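Local structure of nicotinate phosphoribosyltransferase (Saccharomyces cerevisiae, 1VLP) at residues 24-29 with 89-94; 33-38 with 244-249; 266-271 with 300-305. The protein catalyses the ATP-dependent synthesis of nicotinate D-ribonucleotide from nicotinate and phosphoribosyl diphosphate, the first step in making NAD from nicotinic acid. One frame throughout, in Å; residues are numbered along the deposited sequence.

Contact 1 (24-29 with 89-94)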
loop_
_atom_site.group_PDB
_atom_site.type_symbol
_atom_site.label_atom_id
_atom_site.label_comp_id
_atom_site.label_asym_id
_atom_site.label_seq_id
_atom_site.Cartn_x
_atom_site.Cartn_y
_atom_site.Cartn_z
ATOM N N THR A 24 8.093 3.608 -5.171
ATOM C CA THR A 24 7.428 2.810 -4.145
ATOM C C THR A 24 6.328 3.673 -3.520
ATOM O O THR A 24 6.262 4.891 -3.766
ATOM C CB THR A 24 8.406 2.332 -3.006
ATOM O OG1 THR A 24 7.775 1.299 -2.240
ATOM C CG2 THR A 24 8.767 3.427 -2.077
ATOM N N ASP A 25 5.518 3.050 -2.677
ATOM C CA ASP A 25 4.480 3.773 -1.939
ATOM C C ASP A 25 5.082 4.525 -0.729
ATOM O O ASP A 25 5.920 3.940 -0.020
ATOM C CB ASP A 25 3.382 2.814 -1.455
ATOM C CG ASP A 25 2.613 2.122 -2.626
ATOM O OD1 ASP A 25 2.038 2.822 -3.468
ATOM O OD2 ASP A 25 2.634 0.889 -2.706
HETATM N N MSE A 26 4.671 5.776 -0.490
HETATM C CA MSE A 26 5.212 6.548 0.639
HETATM C C MSE A 26 5.118 5.824 1.948
HETATM O O MSE A 26 6.052 5.945 2.770
HETATM C CB MSE A 26 4.540 7.898 0.796
HETATM C CG MSE A 26 4.923 8.618 2.110
HETATM SE SE MSE A 26 4.287 10.433 1.937
HETATM C CE MSE A 26 4.236 10.868 3.970
ATOM N N TYR A 27 4.052 5.032 2.153
ATOM C CA TYR A 27 3.930 4.303 3.431
ATOM C C TYR A 27 5.107 3.367 3.672
ATOM O O TYR A 27 5.467 3.125 4.833
ATOM C CB TYR A 27 2.596 3.572 3.595
ATOM C CG TYR A 27 2.509 2.216 2.909
ATOM C CD1 TYR A 27 2.973 1.060 3.543
ATOM C CD2 TYR A 27 1.993 2.096 1.646
ATOM C CE1 TYR A 27 2.892 -0.191 2.915
ATOM C CE2 TYR A 27 1.912 0.833 1.002
ATOM C CZ TYR A 27 2.361 -0.286 1.640
ATOM O OH TYR A 27 2.258 -1.491 0.981
ATOM N N LYS A 28 5.770 2.901 2.605
ATOM C CA LYS A 28 6.952 2.054 2.828
ATOM C C LYS A 28 8.118 2.786 3.478
ATOM O O LYS A 28 8.789 2.250 4.353
ATOM C CB LYS A 28 7.369 1.309 1.540
ATOM C CG LYS A 28 6.322 0.326 1.042
ATOM C CD LYS A 28 6.496 -1.152 1.494
ATOM C CE LYS A 28 6.300 -1.492 2.955
ATOM N NZ LYS A 28 6.331 -2.999 3.096
ATOM N N ILE A 29 8.348 4.037 3.091
ATOM C CA ILE A 29 9.371 4.848 3.685
ATOM C C ILE A 29 9.060 5.264 5.100
ATOM O O ILE A 29 9.932 5.258 5.952
ATOM C CB ILE A 29 9.688 6.060 2.737
ATOM C CG1 ILE A 29 10.251 5.540 1.397
ATOM C CG2 ILE A 29 10.659 7.080 3.354
ATOM C CD1 ILE A 29 11.560 4.728 1.503
ATOM N N ILE A 89 8.601 15.166 3.430
ATOM C CA ILE A 89 8.336 14.414 4.660
ATOM C C ILE A 89 9.278 14.904 5.746
ATOM O O ILE A 89 10.183 14.185 6.171
ATOM C CB ILE A 89 8.440 12.874 4.461
ATOM C CG1 ILE A 89 7.967 12.447 3.049
ATOM C CG2 ILE A 89 7.660 12.194 5.559
ATOM C CD1 ILE A 89 8.125 10.907 2.796
ATOM N N PRO A 90 9.105 16.166 6.199
ATOM C CA PRO A 90 10.072 16.792 7.073
ATOM C C PRO A 90 10.155 16.184 8.462
ATOM O O PRO A 90 11.147 16.369 9.132
ATOM C CB PRO A 90 9.599 18.272 7.143
ATOM C CG PRO A 90 8.191 18.209 6.835
ATOM C CD PRO A 90 8.009 17.097 5.876
ATOM N N TYR A 91 9.127 15.434 8.849
ATOM C CA TYR A 91 9.060 14.764 10.133
ATOM C C TYR A 91 9.761 13.422 10.165
ATOM O O TYR A 91 9.798 12.783 11.198
ATOM C CB TYR A 91 7.588 14.626 10.571
ATOM C CG TYR A 91 6.666 13.994 9.552
ATOM C CD1 TYR A 91 6.503 12.605 9.493
ATOM C CD2 TYR A 91 5.965 14.783 8.637
ATOM C CE1 TYR A 91 5.671 12.023 8.566
ATOM C CE2 TYR A 91 5.126 14.208 7.707
ATOM C CZ TYR A 91 4.996 12.833 7.672
ATOM O OH TYR A 91 4.160 12.264 6.740
ATOM N N LEU A 92 10.333 12.953 9.045
ATOM C CA LEU A 92 11.235 11.793 9.131
ATOM C C LEU A 92 12.347 12.129 10.103
ATOM O O LEU A 92 12.925 13.217 10.023
ATOM C CB LEU A 92 11.859 11.432 7.784
ATOM C CG LEU A 92 10.895 10.934 6.720
ATOM C CD1 LEU A 92 11.624 10.743 5.365
ATOM C CD2 LEU A 92 10.259 9.631 7.140
ATOM N N PRO A 93 12.635 11.226 11.046
ATOM C CA PRO A 93 13.710 11.509 11.979
ATOM C C PRO A 93 15.077 11.726 11.327
ATOM O O PRO A 93 15.458 11.040 10.372
ATOM C CB PRO A 93 13.738 10.293 12.916
ATOM C CG PRO A 93 12.467 9.579 12.682
ATOM C CD PRO A 93 11.937 9.958 11.345
ATOM N N SER A 94 15.824 12.662 11.908
ATOM C CA SER A 94 17.189 12.916 11.499
ATOM C C SER A 94 18.065 11.684 11.348
ATOM O O SER A 94 18.814 11.544 10.357
ATOM C CB SER A 94 17.836 13.901 12.498
ATOM O OG SER A 94 17.259 15.157 12.239
#

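Contact 2 (33-38 with 244-249)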
loop_
_atom_site.group_PDB
_atom_site.type_symbol
_atom_site.label_atom_id
_atom_site.label_comp_id
_atom_site.label_asym_id
_atom_site.label_seq_id
_atom_site.Cartn_x
_atom_site.Cartn_y
_atom_site.Cartn_z
ATOM N N ALA A 33 11.240 4.156 8.358
ATOM C CA ALA A 33 11.668 5.082 9.431
ATOM C C ALA A 33 11.172 4.622 10.782
ATOM O O ALA A 33 11.929 4.618 11.746
ATOM C CB ALA A 33 11.203 6.469 9.152
ATOM N N ALA A 34 9.920 4.167 10.837
ATOM C CA ALA A 34 9.355 3.726 12.129
ATOM C C ALA A 34 10.070 2.460 12.645
ATOM O O ALA A 34 10.372 2.332 13.833
ATOM C CB ALA A 34 7.831 3.494 11.994
ATOM N N VAL A 35 10.364 1.519 11.732
ATOM C CA VAL A 35 10.965 0.248 12.088
ATOM C C VAL A 35 12.410 0.456 12.477
ATOM O O VAL A 35 12.886 -0.136 13.454
ATOM C CB VAL A 35 10.827 -0.716 10.921
ATOM C CG1 VAL A 35 11.682 -1.900 11.072
ATOM C CG2 VAL A 35 9.329 -1.105 10.773
ATOM N N PHE A 36 13.098 1.281 11.695
ATOM C CA PHE A 36 14.486 1.641 11.981
ATOM C C PHE A 36 14.600 2.279 13.369
ATOM O O PHE A 36 15.524 1.955 14.104
ATOM C CB PHE A 36 15.046 2.603 10.905
ATOM C CG PHE A 36 16.355 3.258 11.309
ATOM C CD1 PHE A 36 17.520 2.532 11.324
ATOM C CD2 PHE A 36 16.376 4.595 11.748
ATOM C CE1 PHE A 36 18.733 3.132 11.703
ATOM C CE2 PHE A 36 17.594 5.192 12.139
ATOM C CZ PHE A 36 18.745 4.452 12.113
ATOM N N THR A 37 13.681 3.183 13.683
ATOM C CA THR A 37 13.703 3.971 14.903
ATOM C C THR A 37 13.451 3.090 16.155
ATOM O O THR A 37 14.148 3.212 17.175
ATOM C CB THR A 37 12.737 5.194 14.803
ATOM O OG1 THR A 37 13.177 6.112 13.745
ATOM C CG2 THR A 37 12.681 5.984 16.106
ATOM N N ASN A 38 12.461 2.197 16.067
ATOM C CA ASN A 38 11.891 1.500 17.198
ATOM C C ASN A 38 12.279 0.037 17.305
ATOM O O ASN A 38 12.480 -0.486 18.397
ATOM C CB ASN A 38 10.363 1.620 17.121
ATOM C CG ASN A 38 9.892 3.038 17.291
ATOM O OD1 ASN A 38 9.925 3.571 18.411
ATOM N ND2 ASN A 38 9.436 3.667 16.217
ATOM N N HIS A 244 -1.030 -1.933 7.720
ATOM C CA HIS A 244 -1.358 -3.028 8.672
ATOM C C HIS A 244 -0.136 -3.630 9.292
ATOM O O HIS A 244 -0.189 -4.017 10.459
ATOM C CB HIS A 244 -2.188 -4.147 8.043
ATOM C CG HIS A 244 -3.534 -3.718 7.554
ATOM N ND1 HIS A 244 -4.559 -3.355 8.400
ATOM C CD2 HIS A 244 -4.003 -3.546 6.291
ATOM C CE1 HIS A 244 -5.614 -3.009 7.672
ATOM N NE2 HIS A 244 -5.300 -3.125 6.389
ATOM N N GLU A 245 0.964 -3.687 8.529
ATOM C CA GLU A 245 2.147 -4.417 8.988
ATOM C C GLU A 245 2.737 -3.809 10.264
ATOM O O GLU A 245 3.292 -4.518 11.100
ATOM C CB GLU A 245 3.159 -4.588 7.851
ATOM C CG GLU A 245 3.879 -3.442 7.405
ATOM C CD GLU A 245 5.010 -3.810 6.364
ATOM O OE1 GLU A 245 5.907 -4.595 6.750
ATOM O OE2 GLU A 245 5.021 -3.235 5.281
ATOM N N TRP A 246 2.480 -2.515 10.497
ATOM C CA TRP A 246 2.884 -1.857 11.729
ATOM C C TRP A 246 2.259 -2.465 12.939
ATOM O O TRP A 246 2.981 -2.984 13.787
ATOM C CB TRP A 246 2.631 -0.339 11.653
ATOM C CG TRP A 246 3.129 0.388 12.840
ATOM C CD1 TRP A 246 2.371 1.118 13.712
ATOM C CD2 TRP A 246 4.486 0.509 13.295
ATOM N NE1 TRP A 246 3.161 1.653 14.671
ATOM C CE2 TRP A 246 4.459 1.311 14.454
ATOM C CE3 TRP A 246 5.729 0.014 12.840
ATOM C CZ2 TRP A 246 5.619 1.627 15.182
ATOM C CZ3 TRP A 246 6.870 0.328 13.557
ATOM C CH2 TRP A 246 6.814 1.119 14.699
ATOM N N VAL A 247 0.933 -2.422 13.093
ATOM C CA VAL A 247 0.377 -3.012 14.337
ATOM C C VAL A 247 0.542 -4.534 14.396
ATOM O O VAL A 247 0.658 -5.069 15.476
ATOM C CB VAL A 247 -1.092 -2.582 14.707
ATOM C CG1 VAL A 247 -2.091 -3.160 13.784
ATOM C CG2 VAL A 247 -1.415 -2.976 16.205
HETATM N N MSE A 248 0.509 -5.201 13.246
HETATM C CA MSE A 248 0.771 -6.689 13.158
HETATM C C MSE A 248 2.130 -6.981 13.734
HETATM O O MSE A 248 2.256 -7.861 14.585
HETATM C CB MSE A 248 0.662 -7.173 11.723
HETATM C CG MSE A 248 -0.710 -7.086 11.089
HETATM SE SE MSE A 248 -0.634 -7.554 9.209
HETATM C CE MSE A 248 -0.120 -9.428 9.357
ATOM N N GLY A 249 3.174 -6.226 13.334
ATOM C CA GLY A 249 4.509 -6.441 13.897
ATOM C C GLY A 249 4.601 -6.126 15.374
ATOM O O GLY A 249 5.151 -6.879 16.158
#

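Contact 3 (266-271 with 300-305)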
loop_
_atom_site.group_PDB
_atom_site.type_symbol
_atom_site.label_atom_id
_atom_site.label_comp_id
_atom_site.label_asym_id
_atom_site.label_seq_id
_atom_site.Cartn_x
_atom_site.Cartn_y
_atom_site.Cartn_z
ATOM N N ASP A 266 1.185 4.776 20.105
ATOM C CA ASP A 266 2.199 5.446 20.888
ATOM C C ASP A 266 3.501 5.494 20.153
ATOM O O ASP A 266 4.175 6.544 20.115
ATOM C CB ASP A 266 2.412 4.727 22.204
ATOM C CG ASP A 266 1.388 5.086 23.233
ATOM O OD1 ASP A 266 0.902 6.215 23.225
ATOM O OD2 ASP A 266 1.122 4.246 24.102
ATOM N N CYS A 267 3.924 4.360 19.628
ATOM C CA CYS A 267 5.173 4.314 18.986
ATOM C C CYS A 267 5.195 5.199 17.750
ATOM O O CYS A 267 6.177 5.877 17.463
ATOM C CB CYS A 267 5.501 2.897 18.540
ATOM S SG CYS A 267 6.184 1.865 19.778
ATOM N N TRP A 268 4.097 5.178 16.997
ATOM C CA TRP A 268 4.015 5.967 15.772
ATOM C C TRP A 268 4.139 7.441 16.151
ATOM O O TRP A 268 4.911 8.178 15.564
ATOM C CB TRP A 268 2.696 5.670 15.033
ATOM C CG TRP A 268 2.622 6.181 13.613
ATOM C CD1 TRP A 268 1.963 7.273 13.165
ATOM C CD2 TRP A 268 3.195 5.559 12.445
ATOM N NE1 TRP A 268 2.062 7.375 11.801
ATOM C CE2 TRP A 268 2.838 6.356 11.334
ATOM C CE3 TRP A 268 3.987 4.424 12.239
ATOM C CZ2 TRP A 268 3.216 6.035 10.032
ATOM C CZ3 TRP A 268 4.380 4.113 10.931
ATOM C CH2 TRP A 268 3.992 4.920 9.859
ATOM N N ILE A 269 3.398 7.851 17.169
ATOM C CA ILE A 269 3.332 9.259 17.571
ATOM C C ILE A 269 4.677 9.728 18.140
ATOM O O ILE A 269 5.130 10.834 17.844
ATOM C CB ILE A 269 2.198 9.483 18.595
ATOM C CG1 ILE A 269 0.855 9.473 17.889
ATOM C CG2 ILE A 269 2.321 10.844 19.296
ATOM C CD1 ILE A 269 -0.330 9.289 18.809
ATOM N N ASN A 270 5.283 8.892 18.971
ATOM C CA ASN A 270 6.580 9.186 19.550
ATOM C C ASN A 270 7.656 9.291 18.458
ATOM O O ASN A 270 8.584 10.090 18.600
ATOM C CB ASN A 270 6.916 8.187 20.677
ATOM C CG ASN A 270 5.974 8.314 21.905
ATOM O OD1 ASN A 270 5.347 9.353 22.156
ATOM N ND2 ASN A 270 5.875 7.236 22.666
ATOM N N THR A 271 7.494 8.591 17.333
ATOM C CA THR A 271 8.433 8.681 16.217
ATOM C C THR A 271 8.306 9.926 15.316
ATOM O O THR A 271 9.300 10.567 14.972
ATOM C CB THR A 271 8.344 7.423 15.332
ATOM O OG1 THR A 271 8.544 6.285 16.176
ATOM C CG2 THR A 271 9.389 7.435 14.198
ATOM N N ASP A 300 -7.400 13.091 18.963
ATOM C CA ASP A 300 -7.078 14.450 18.543
ATOM C C ASP A 300 -5.878 14.546 17.572
ATOM O O ASP A 300 -5.921 15.355 16.630
ATOM C CB ASP A 300 -6.891 15.314 19.781
ATOM C CG ASP A 300 -8.165 15.428 20.582
ATOM O OD1 ASP A 300 -9.266 15.501 19.957
ATOM O OD2 ASP A 300 -8.054 15.414 21.819
ATOM N N ALA A 301 -4.874 13.680 17.757
ATOM C CA ALA A 301 -3.661 13.697 16.941
ATOM C C ALA A 301 -3.881 13.219 15.498
ATOM O O ALA A 301 -3.527 13.901 14.508
ATOM C CB ALA A 301 -2.567 12.839 17.613
ATOM N N TYR A 302 -4.442 12.022 15.374
ATOM C CA TYR A 302 -4.865 11.515 14.057
ATOM C C TYR A 302 -5.925 12.402 13.486
ATOM O O TYR A 302 -6.809 12.816 14.181
ATOM C CB TYR A 302 -5.400 10.085 14.165
ATOM C CG TYR A 302 -4.307 9.086 14.457
ATOM C CD1 TYR A 302 -3.579 8.501 13.431
ATOM C CD2 TYR A 302 -3.992 8.747 15.756
ATOM C CE1 TYR A 302 -2.548 7.626 13.704
ATOM C CE2 TYR A 302 -2.975 7.831 16.029
ATOM C CZ TYR A 302 -2.264 7.285 14.997
ATOM O OH TYR A 302 -1.243 6.391 15.238
ATOM N N VAL A 303 -5.870 12.630 12.189
ATOM C CA VAL A 303 -6.811 13.534 11.554
ATOM C C VAL A 303 -8.010 12.807 10.995
ATOM O O VAL A 303 -8.916 13.442 10.446
ATOM C CB VAL A 303 -6.150 14.337 10.416
ATOM C CG1 VAL A 303 -5.070 15.295 11.001
ATOM C CG2 VAL A 303 -5.617 13.428 9.348
ATOM N N GLY A 304 -8.002 11.499 11.171
ATOM C CA GLY A 304 -9.050 10.642 10.722
ATOM C C GLY A 304 -8.608 9.199 10.692
ATOM O O GLY A 304 -7.624 8.794 11.344
ATOM N N VAL A 305 -9.381 8.425 9.947
ATOM C CA VAL A 305 -9.248 6.991 9.883
ATOM C C VAL A 305 -9.211 6.567 8.418
ATOM O O VAL A 305 -9.763 7.254 7.546
ATOM C CB VAL A 305 -10.388 6.215 10.580
ATOM C CG1 VAL A 305 -10.337 6.378 12.124
ATOM C CG2 VAL A 305 -11.754 6.606 10.007
#

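Contact 1 (24-29 with 89-94)
Met26, a selenomethionine, and Ile89 reach toward each other tip to tip. The Met26 chain runs out from CB with CG anti to the backbone N (chi1 170°) and stays extended, which carries it straight to the 89-94 segment. CG lies 4.0 Å from Ile89 CD1. SE comes next and is also 4.0 Å from Ile89 CD1. The terminal CE passes Ile89 CG2 at 4.0 Å and ends 3.1 Å from Tyr91 OH. Both segments belong to the NAPRTase N-terminal domain. Residues 89-94 link helix 79-88 to helix 94-101, and a type I beta turn from Ile89 to Leu92 brings Ile89, Tyr91 and Leu92 to the start of helix 26-38. Within this turn Ile89 CG2 lies over one face of the Tyr91 ring, toward its rim. With an alanine at Ile89, CG1, CG2 and CD1 are gone, which would probably leave a gap at the tip of Met26, free its selenium end to turn and take cover from the Tyr91 ring. One helical turn beyond Met26, Ile29 CG2 meets Leu92 CD1 at 4.3 Å. Helix 228-234 adds Ile228, which touches both Met26 and Ile29. Tyr27, a nicotinate-binding residue by similarity, follows Met26 and hydrogen-bonds through OH to Glu144.

Contact 2 (33-38 with 244-249)
Ala34 puts its methyl group over one face of the Trp246 indole. CB stands 4.0 Å from the centroid of the six-membered ring and 26° off the ring normal, a CH-pi contact. It is equally near the two outer carbons, 3.7 Å from both CZ3 and CH2 of Trp246. The indole reaches across because Trp246 CG is anti to the backbone N.

Val35 comes next and meets the same ring differently. Its CG2 sits at the edge, in the ring plane, 4.0 Å from Trp246 CZ3. The valine and the indole lie alongside each other, pointing opposite ways. Trp137, from helix 137-140, touches both of them.

The two segments are neighbouring helices that run nearly side by side. Their axes come within 11.6 Å at an angle of 24° between their directions. Helix 26-38 lies in the N-terminal domain and helix 244-254 in the part of the chain related to TIM barrels, so the indole bridges the two parts of the enzyme. Its NE1 is hydrogen-bonded to Ala264 O.

At the C-terminal end of helix 26-38, Asn38 crosses Trp246 at about a right angle, with amide and ring planes 60° apart. Asn38 ND2 is 4.0 Å from Trp246 CH2, a packing contact. The main polar partner of this ND2 is Thr271 OG1 of helix 260-272. ND2 also donates to Ala34 O over 2.9 Å, in the carbonyl plane and on a lone pair. Asn38 N donates to that oxygen as well, so two bonds grip it. Together the two side-chain bonds, to Thr271 and to Ala34, hold the amide beside the indole.

Contact 3 (266-271 with 300-305)
The Trp268 and Tyr302 side chains run at about a right angle to each other, although their ring planes are nearly parallel; the phenol hydroxyl meets the indole obliquely. Tyr302 OH is 3.9 Å from Trp268 CD1 and 4.0 Å from Trp268 CB, so it sits where the five-membered ring joins the side-chain stem. Outside the two segments, Phe272 and Trp246 both make edge-to-face contacts with the indole, and its NE1 has a weak hydrogen bond to Ala277 O. The Tyr302 ring is met obliquely too, by Ile269 CD1, which lies 4.1 Å from Tyr302 CE2.

Ile269, next to Trp268 on helix 260-272, also points to the other segment. Its CG1 is anti to the carbonyl carbon (chi1 -76°), and the chain then extends to bring CD1 across. CD1 also reaches Ala301 CB at 4.4 Å, so one methyl touches Ala301, the last residue of helix 298-301, and Tyr302 just after it.

Tyr302 is the first residue to leave that helix. The chain then enters strand 304-307 of the parallel sheet, next to the edge strand 279-281. Ala280 of that edge strand touches Tyr302. The contact therefore packs helix 260-272 against the turn that leads into a sheet strand. Tyr302 O is fixed by a hydrogen bond from Lys334 NZ.

One turn of helix 260-272 is tied internally by Thr271. Its OG1 donates to Cys267 O over 2.7 Å, while Thr271 N reaches the same oxygen from the opposite face of its plane.

Across the two segments the contact is made by apolar carbons and one hydroxyl oxygen at van der Waals distance. It thus relies on shape rather than polar pairing, and its cohesion is probably mostly dispersion and burial of apolar surface.

How the contacts relate
The three contacts lie close together, with centres about 12 Å (1 and 2), 13 Å (2 and 3) and 15 Å (1 and 3) apart. Contacts 1 and 2 share helix 26-38, and their segments alternate along the chain. Contact 3 follows both, and its helix 260-272 comes directly after helix 244-254 of contact 2. A salt bridge of 2.6 Å from Lys28 NZ to Glu245 OE2 joins contacts 1 and 2. Between contacts 2 and 3, Trp246 CZ2 packs on Cys267 CB at 3.6 Å. Contact 1 is within the N-terminal domain, contact 3 within the barrel-related region, and contact 2 spans them, near residues that bind nicotinate by similarity.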